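Local coordinates for encapsidation protein (Bacillus phage phi29, PDB 5HD9) that probably hydrolyses ATP, as the N-terminal ATPase domain of a packaging motor that drives viral DNA into the phage capsid, at residues 50-55 and 125-130; 61-66 and 75-80; 109-114 and 149-154. All blocks are in the same frame, centred on the assembly; numbering follows the deposited sequence.

In the fold
After helix 7-11 come strand 16-19 and helix 26-42, then strand 45-50. Contact 1 begins where that strand ends and closes a long loop back to residues 125-130, which lead into helix 130-141. Nested within that loop, contact 2 fastens residues 61-66 to edge strand 75-78. Contact 3 opens later, at strand 109-115, and closes at strand 149-153; its segments alternate with those of contact 1, so the two cross, while contacts 2 and 3 follow in series. Contacts 1 and 3 touch through Phe114: its CE1 lies 3.8 Å from Arg51 N. Contact 2 stands apart, its centre about 17 Å from that of contact 3, yet both reach the same sheet.

Contact 1: residues 50-55 and 125-130; sequences RRYKPE and NYIPNE
Arg51 grips the carboxylate of Glu130 side-on, with one nitrogen for each oxygen. Arg51 NE meets Glu130 OE2 at 2.8 Å along an almost straight N-H...O path (174°), and Arg51 NH2 reaches Glu130 OE1 at 2.7 Å by a more bent one. The arginine leaves its backbone extended and then folds at chi3 (-69°), which turns the guanidinium edge to the acid. Glu130 is stretched out in full, and its carboxylate is twisted out of the guanidinium plane rather than coplanar with it. Each oxygen has a second partner: Ile127 N donates to Glu130 OE2 at 2.9 Å, on the anti lone pair, and Tyr163 OH bonds OE1. Arg51 NH2 is likewise shared with Phe117 O, so two bonds hold this nitrogen. It also sits at the edge of the Tyr126 ring, 3.3 Å from Tyr126 CD1, with ring and guanidinium nearly perpendicular; the Tyr126 hydroxyl is bonded to Arg119 N.

The aliphatic part of Arg51 is packed as well. Its CG lies 3.5 Å above the centre of the Tyr52 ring and 3.8 Å from Ile127 CD1, while Ile127 CG1 touches Tyr52 CE1 at 3.8 Å. The Tyr52 hydroxyl donates to Asn125 O at 2.8 Å, approaching from 49° above the carbonyl plane and not on a lone pair.

Arg50, the preceding residue, forms salt bridges with both Glu55 and Glu116. Glu116 follows Asp115 at the end of strand 109-115, a pair consistent with a Walker B motif. The Arg51 bridge and the tyrosine bond join the loop just after strand 45-50 to the one running into helix 130-141, whose first residue is Glu130, near the C-terminal ends of the central parallel strands, the end of the sheet at which ASCE-type P-loop ATPases place their active site.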
# COMPACT_ATOMS: atom_id res chain seq x y z
N ARG A 50 7.45 0.94 2.93
CA ARG A 50 8.12 -0.33 3.18
C ARG A 50 8.65 -0.26 4.61
O ARG A 50 8.86 0.83 5.13
CB ARG A 50 9.25 -0.57 2.17
CG ARG A 50 8.77 -0.63 0.72
CD ARG A 50 7.87 -1.83 0.47
NE ARG A 50 8.59 -3.09 0.65
CZ ARG A 50 9.20 -3.77 -0.33
NH1 ARG A 50 9.17 -3.33 -1.58
NH2 ARG A 50 9.83 -4.90 -0.04
N ARG A 51 8.84 -1.41 5.24
CA ARG A 51 9.21 -1.44 6.65
C ARG A 51 10.60 -0.86 6.89
O ARG A 51 10.77 0.02 7.75
CB ARG A 51 9.14 -2.87 7.19
CG ARG A 51 9.60 -3.01 8.63
CD ARG A 51 9.26 -4.38 9.18
NE ARG A 51 7.82 -4.55 9.34
CZ ARG A 51 7.02 -5.16 8.47
NH1 ARG A 51 7.50 -5.71 7.36
NH2 ARG A 51 5.72 -5.24 8.72
N TYR A 52 11.58 -1.35 6.14
CA TYR A 52 12.97 -0.97 6.35
C TYR A 52 13.58 -0.32 5.10
O TYR A 52 13.14 -0.55 3.98
CB TYR A 52 13.79 -2.19 6.76
CG TYR A 52 13.39 -2.77 8.09
CD1 TYR A 52 13.38 -1.99 9.24
CD2 TYR A 52 13.02 -4.11 8.21
CE1 TYR A 52 13.02 -2.51 10.47
CE2 TYR A 52 12.66 -4.64 9.43
CZ TYR A 52 12.65 -3.84 10.56
OH TYR A 52 12.29 -4.37 11.78
N LYS A 53 14.61 0.49 5.33
CA LYS A 53 15.28 1.24 4.27
C LYS A 53 15.80 0.40 3.09
O LYS A 53 15.67 0.81 1.94
CB LYS A 53 16.44 2.04 4.86
CG LYS A 53 15.99 3.15 5.78
CD LYS A 53 17.17 3.99 6.25
CE LYS A 53 16.75 5.44 6.47
NZ LYS A 53 17.86 6.28 7.01
N PRO A 54 16.43 -0.76 3.37
CA PRO A 54 16.95 -1.53 2.24
C PRO A 54 15.88 -1.99 1.25
O PRO A 54 16.18 -2.25 0.09
CB PRO A 54 17.61 -2.74 2.91
CG PRO A 54 16.95 -2.83 4.24
CD PRO A 54 16.75 -1.41 4.65
N GLU A 55 14.64 -2.06 1.71
CA GLU A 55 13.53 -2.46 0.85
C GLU A 55 13.22 -1.38 -0.18
O GLU A 55 12.49 -1.62 -1.14
CB GLU A 55 12.29 -2.76 1.70
CG GLU A 55 12.54 -3.79 2.79
CD GLU A 55 11.27 -4.22 3.49
OE1 GLU A 55 10.42 -4.85 2.84
OE2 GLU A 55 11.14 -3.93 4.70
N ASN A 125 10.70 -9.91 13.06
CA ASN A 125 11.50 -8.70 13.20
C ASN A 125 10.66 -7.51 12.75
O ASN A 125 11.00 -6.80 11.81
CB ASN A 125 12.79 -8.82 12.39
CG ASN A 125 13.65 -7.56 12.46
OD1 ASN A 125 13.60 -6.81 13.44
ND2 ASN A 125 14.44 -7.33 11.42
N TYR A 126 9.53 -7.32 13.43
CA TYR A 126 8.71 -6.14 13.22
C TYR A 126 9.29 -5.00 14.04
O TYR A 126 10.05 -5.22 14.99
CB TYR A 126 7.26 -6.39 13.63
CG TYR A 126 6.52 -7.36 12.75
CD1 TYR A 126 5.88 -6.93 11.59
CD2 TYR A 126 6.44 -8.71 13.07
CE1 TYR A 126 5.19 -7.81 10.78
CE2 TYR A 126 5.76 -9.60 12.26
CZ TYR A 126 5.14 -9.15 11.12
OH TYR A 126 4.46 -10.02 10.30
N ILE A 127 8.93 -3.77 13.68
CA ILE A 127 9.34 -2.61 14.45
C ILE A 127 8.56 -2.61 15.77
O ILE A 127 7.40 -3.01 15.80
CB ILE A 127 9.08 -1.30 13.65
CG1 ILE A 127 9.98 -1.27 12.41
CG2 ILE A 127 9.33 -0.07 14.50
CD1 ILE A 127 9.46 -0.38 11.30
N PRO A 128 9.21 -2.21 16.87
CA PRO A 128 8.45 -2.12 18.13
C PRO A 128 7.29 -1.13 18.03
O PRO A 128 7.49 0.00 17.59
CB PRO A 128 9.49 -1.65 19.16
CG PRO A 128 10.74 -1.34 18.39
CD PRO A 128 10.66 -2.06 17.09
N ASN A 129 6.10 -1.56 18.44
CA ASN A 129 4.89 -0.75 18.32
C ASN A 129 4.73 -0.25 16.88
O ASN A 129 4.39 0.91 16.65
CB ASN A 129 4.94 0.44 19.28
CG ASN A 129 5.08 0.01 20.73
OD1 ASN A 129 6.13 -0.47 21.15
ND2 ASN A 129 4.01 0.17 21.50
N GLU A 130 4.98 -1.15 15.94
CA GLU A 130 4.89 -0.82 14.52
C GLU A 130 3.49 -0.42 14.11
O GLU A 130 3.31 0.48 13.29
CB GLU A 130 5.35 -2.01 13.68
CG GLU A 130 5.33 -1.76 12.19
CD GLU A 130 5.74 -2.98 11.39
OE1 GLU A 130 5.01 -3.36 10.45
OE2 GLU A 130 6.80 -3.56 11.71
O HOH W 1 14.30 -4.41 13.34

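Contact 2: residues 61-66 and 75-80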
# COMPACT_ATOMS: atom_id res chain seq x y z
N ASN A 61 13.64 2.66 -9.46
CA ASN A 61 13.02 1.85 -10.51
C ASN A 61 11.50 1.71 -10.34
O ASN A 61 10.87 0.94 -11.05
CB ASN A 61 13.64 0.44 -10.54
CG ASN A 61 15.07 0.44 -11.04
OD1 ASN A 61 15.57 1.43 -11.58
ND2 ASN A 61 15.75 -0.70 -10.88
N TYR A 62 10.94 2.46 -9.39
CA TYR A 62 9.53 2.31 -9.00
C TYR A 62 8.55 2.34 -10.17
O TYR A 62 7.61 1.54 -10.21
CB TYR A 62 9.16 3.40 -7.99
CG TYR A 62 7.72 3.36 -7.52
CD1 TYR A 62 7.34 2.57 -6.44
CD2 TYR A 62 6.75 4.13 -8.14
CE1 TYR A 62 6.02 2.54 -6.01
CE2 TYR A 62 5.43 4.10 -7.72
CZ TYR A 62 5.07 3.31 -6.65
OH TYR A 62 3.76 3.29 -6.23
N PHE A 63 8.76 3.24 -11.12
CA PHE A 63 7.80 3.44 -12.20
C PHE A 63 8.01 2.51 -13.40
O PHE A 63 7.21 2.52 -14.33
CB PHE A 63 7.85 4.89 -12.69
CG PHE A 63 7.20 5.86 -11.75
CD1 PHE A 63 5.85 5.75 -11.44
CD2 PHE A 63 7.93 6.90 -11.19
CE1 PHE A 63 5.25 6.65 -10.58
CE2 PHE A 63 7.33 7.80 -10.34
CZ PHE A 63 5.99 7.68 -10.03
N ASN A 64 9.07 1.70 -13.37
CA ASN A 64 9.39 0.83 -14.50
C ASN A 64 8.28 -0.16 -14.83
O ASN A 64 8.02 -0.43 -16.00
CB ASN A 64 10.69 0.07 -14.24
CG ASN A 64 11.93 0.94 -14.36
OD1 ASN A 64 11.86 2.08 -14.82
ND2 ASN A 64 13.07 0.41 -13.95
N ASP A 65 7.63 -0.70 -13.80
CA ASP A 65 6.52 -1.63 -13.99
C ASP A 65 5.41 -1.02 -14.84
O ASP A 65 4.84 -1.68 -15.71
CB ASP A 65 5.93 -2.06 -12.64
CG ASP A 65 6.77 -3.10 -11.94
OD1 ASP A 65 7.48 -3.87 -12.63
OD2 ASP A 65 6.71 -3.17 -10.70
N VAL A 66 5.12 0.25 -14.60
CA VAL A 66 3.90 0.88 -15.08
C VAL A 66 4.15 1.99 -16.10
O VAL A 66 3.23 2.68 -16.51
CB VAL A 66 3.11 1.46 -13.90
CG1 VAL A 66 2.77 0.36 -12.91
CG2 VAL A 66 3.91 2.56 -13.20
N LEU A 75 7.05 10.30 -15.55
CA LEU A 75 7.11 9.69 -14.23
C LEU A 75 8.54 9.68 -13.73
O LEU A 75 9.41 9.03 -14.32
CB LEU A 75 6.54 8.27 -14.27
CG LEU A 75 5.19 8.13 -14.97
CD1 LEU A 75 4.79 6.67 -15.08
CD2 LEU A 75 4.11 8.93 -14.25
N VAL A 76 8.79 10.39 -12.63
CA VAL A 76 10.15 10.63 -12.15
C VAL A 76 10.30 10.30 -10.67
O VAL A 76 9.43 10.62 -9.86
CB VAL A 76 10.57 12.11 -12.39
CG1 VAL A 76 11.91 12.42 -11.72
CG2 VAL A 76 10.64 12.41 -13.88
N VAL A 77 11.42 9.67 -10.34
CA VAL A 77 11.80 9.46 -8.95
C VAL A 77 13.07 10.27 -8.67
O VAL A 77 14.04 10.18 -9.41
CB VAL A 77 12.06 7.98 -8.63
CG1 VAL A 77 12.36 7.80 -7.15
CG2 VAL A 77 10.85 7.13 -9.03
N LYS A 78 13.03 11.07 -7.61
CA LYS A 78 14.21 11.76 -7.11
C LYS A 78 14.33 11.46 -5.63
O LYS A 78 13.48 11.86 -4.84
CB LYS A 78 14.13 13.27 -7.33
CG LYS A 78 13.72 13.73 -8.71
CD LYS A 78 13.80 15.25 -8.78
CE LYS A 78 13.02 15.83 -9.94
NZ LYS A 78 12.91 17.31 -9.81
N GLY A 79 15.39 10.76 -5.25
CA GLY A 79 15.52 10.28 -3.88
C GLY A 79 14.36 9.35 -3.58
O GLY A 79 14.13 8.38 -4.30
N ARG A 80 13.61 9.67 -2.52
CA ARG A 80 12.45 8.88 -2.12
C ARG A 80 11.14 9.61 -2.40
O ARG A 80 10.15 9.42 -1.70
CB ARG A 80 12.55 8.52 -0.63
CG ARG A 80 13.54 7.41 -0.32
CD ARG A 80 13.40 6.90 1.11
NE ARG A 80 13.90 7.85 2.10
CZ ARG A 80 13.14 8.72 2.78
NH1 ARG A 80 11.83 8.77 2.59
NH2 ARG A 80 13.71 9.53 3.66
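Edge strand 75-78, the outermost strand on the antiparallel flank of the sheet, receives the ring of Phe63 from residues 61-66, a segment of the connection between strands 45-50 and 75-78. The ring is held on both faces. Leu75 CB stands over one, 3.7 Å from the centroid of the Phe63 ring and 18° off its normal, a geometry that meets the definition of a CH-pi contact; its nearest ring atom is Phe63 CG at 3.5 Å. Against the opposite face lies Tyr62 CD2, above the ring centre, contributed by the preceding residue of the same segment.

The rim is met differently. Phe63 CE2 comes edge-on to Val76 O at 3.5 Å, close to the ring plane, and Val77 CG2 approaches Phe63 CD2 obliquely at 3.6 Å. That methyl lies beside the backbone N of Val77 because chi1 is -176°, the setting that sends the other methyl, CG1, anti to the same nitrogen. Leu75 and Val77 thus meet Phe63 from one side of the strand, as expected for alternate residues of a beta strand, whereas Val76 between them points its side chain away and touches Tyr83.

Val77 CG2 also reaches Tyr62 CB, at 4.2 Å. Beyond CB the Tyr62 side chain leads away from strand 75-78, its ring stacking with Phe82 and meeting Tyr48 edge-to-face. Phe63 and Val66 both touch Ile36 of helix 26-42.

Contact 3: residues 109-114 and 149-154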
# COMPACT_ATOMS: atom_id res chain seq x y z
N VAL A 109 -2.69 13.57 0.47
CA VAL A 109 -2.56 12.12 0.36
C VAL A 109 -3.92 11.45 0.59
O VAL A 109 -4.63 11.80 1.53
CB VAL A 109 -1.54 11.57 1.38
CG1 VAL A 109 -1.48 10.04 1.33
CG2 VAL A 109 -0.16 12.16 1.12
N SER A 110 -4.28 10.51 -0.28
CA SER A 110 -5.52 9.76 -0.11
C SER A 110 -5.30 8.24 -0.18
O SER A 110 -6.19 7.47 0.17
CB SER A 110 -6.55 10.18 -1.16
OG SER A 110 -6.26 9.59 -2.42
N THR A 111 -4.12 7.82 -0.64
CA THR A 111 -3.80 6.40 -0.69
C THR A 111 -2.42 6.11 -0.11
O THR A 111 -1.45 6.80 -0.42
CB THR A 111 -3.86 5.85 -2.13
OG1 THR A 111 -5.18 6.04 -2.67
CG2 THR A 111 -3.54 4.37 -2.16
N ILE A 112 -2.37 5.10 0.75
CA ILE A 112 -1.11 4.56 1.26
C ILE A 112 -1.00 3.10 0.85
O ILE A 112 -1.91 2.31 1.09
CB ILE A 112 -1.01 4.67 2.80
CG1 ILE A 112 -1.10 6.12 3.25
CG2 ILE A 112 0.30 4.04 3.29
CD1 ILE A 112 -1.38 6.29 4.74
N VAL A 113 0.13 2.74 0.24
CA VAL A 113 0.39 1.35 -0.12
C VAL A 113 1.59 0.83 0.65
O VAL A 113 2.72 1.31 0.49
CB VAL A 113 0.62 1.20 -1.63
CG1 VAL A 113 0.90 -0.26 -1.98
CG2 VAL A 113 -0.59 1.70 -2.40
N PHE A 114 1.33 -0.16 1.50
CA PHE A 114 2.35 -0.77 2.34
C PHE A 114 2.62 -2.17 1.82
O PHE A 114 1.92 -3.12 2.16
CB PHE A 114 1.87 -0.80 3.80
CG PHE A 114 2.91 -1.27 4.79
CD1 PHE A 114 4.15 -1.73 4.39
CD2 PHE A 114 2.62 -1.24 6.15
CE1 PHE A 114 5.09 -2.16 5.32
CE2 PHE A 114 3.55 -1.67 7.08
CZ PHE A 114 4.79 -2.13 6.66
N ARG A 149 -7.59 5.53 1.90
CA ARG A 149 -7.39 4.13 2.21
C ARG A 149 -5.93 3.75 2.29
O ARG A 149 -5.10 4.25 1.52
CB ARG A 149 -8.10 3.24 1.19
CG ARG A 149 -7.42 3.19 -0.17
CD ARG A 149 -8.43 2.96 -1.28
NE ARG A 149 -9.09 4.21 -1.66
CZ ARG A 149 -10.40 4.43 -1.65
NH1 ARG A 149 -11.27 3.48 -1.29
NH2 ARG A 149 -10.86 5.61 -2.02
N CYS A 150 -5.62 2.89 3.25
CA CYS A 150 -4.32 2.27 3.36
C CYS A 150 -4.49 0.83 2.88
O CYS A 150 -5.40 0.13 3.33
CB CYS A 150 -3.80 2.32 4.79
SG CYS A 150 -2.18 1.55 5.01
N ILE A 151 -3.63 0.42 1.96
CA ILE A 151 -3.69 -0.93 1.41
C ILE A 151 -2.36 -1.64 1.65
O ILE A 151 -1.32 -1.23 1.14
CB ILE A 151 -4.01 -0.90 -0.10
CG1 ILE A 151 -5.35 -0.19 -0.33
CG2 ILE A 151 -4.09 -2.32 -0.65
CD1 ILE A 151 -5.46 0.50 -1.66
N CYS A 152 -2.42 -2.71 2.45
CA CYS A 152 -1.24 -3.48 2.79
C CYS A 152 -1.21 -4.77 1.98
O CYS A 152 -2.21 -5.49 1.92
CB CYS A 152 -1.22 -3.78 4.29
SG CYS A 152 -1.34 -2.29 5.32
N LEU A 153 -0.07 -5.06 1.36
CA LEU A 153 0.08 -6.22 0.49
C LEU A 153 1.13 -7.19 1.02
O LEU A 153 2.14 -6.79 1.59
CB LEU A 153 0.48 -5.78 -0.92
CG LEU A 153 -0.26 -4.60 -1.56
CD1 LEU A 153 0.46 -4.18 -2.82
CD2 LEU A 153 -1.70 -4.97 -1.86
N SER A 154 0.89 -8.48 0.80
CA SER A 154 1.87 -9.51 1.14
C SER A 154 1.67 -10.77 0.31
O SER A 154 0.53 -11.15 0.01
CB SER A 154 1.80 -9.85 2.63
OG SER A 154 2.70 -10.90 2.94
O HOH W 2 -7.78 6.51 -2.32
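Ile151 N donates to Ile112 O at 2.7 Å, the shortest of five backbone bonds between strands 109-114 and 149-153, and Ile112 N returns to Arg149 O at 3.0 Å. The short strand segments run parallel, inclined by 15°, with a closest approach of 4.7 Å between their axes.

Ile112-Cys150 and Phe114-Cys152 are bridge pairs. Cys150 SG, anti to its backbone N (chi1 180°), touches Ile112 CG2 at 3.9 Å; Cys152 SG, beside its own backbone N (chi1 -55°), lies 3.9 Å from Phe114 CB and oblique to the ring. On the other face Val113 CG1 meets Leu153 CD1 at 4.0 Å, two residues beyond its bridge partner Ile151. Helix 130-141 connects the strands as a beta-alpha-beta crossover and packs on the face of Ile112 and Cys150. In the strand order, 149-153 lies between strand 109-115, the probable Walker B strand, and strand 16-19, which leads to a Walker A-like P-loop: the strand insertion that defines the ASCE fold.

A water accepts a hydrogen bond from Arg149 NE at 2.7 Å, bonds Thr111 OG1 and donates to Ser110 O, which also accepts Arg149 N. Outside this, Met31 and Tyr34 of helix 26-42 cover the face of Thr111, Val113, Arg149 and Ile151, while Glu44 bonds the Ser110 hydroxyl.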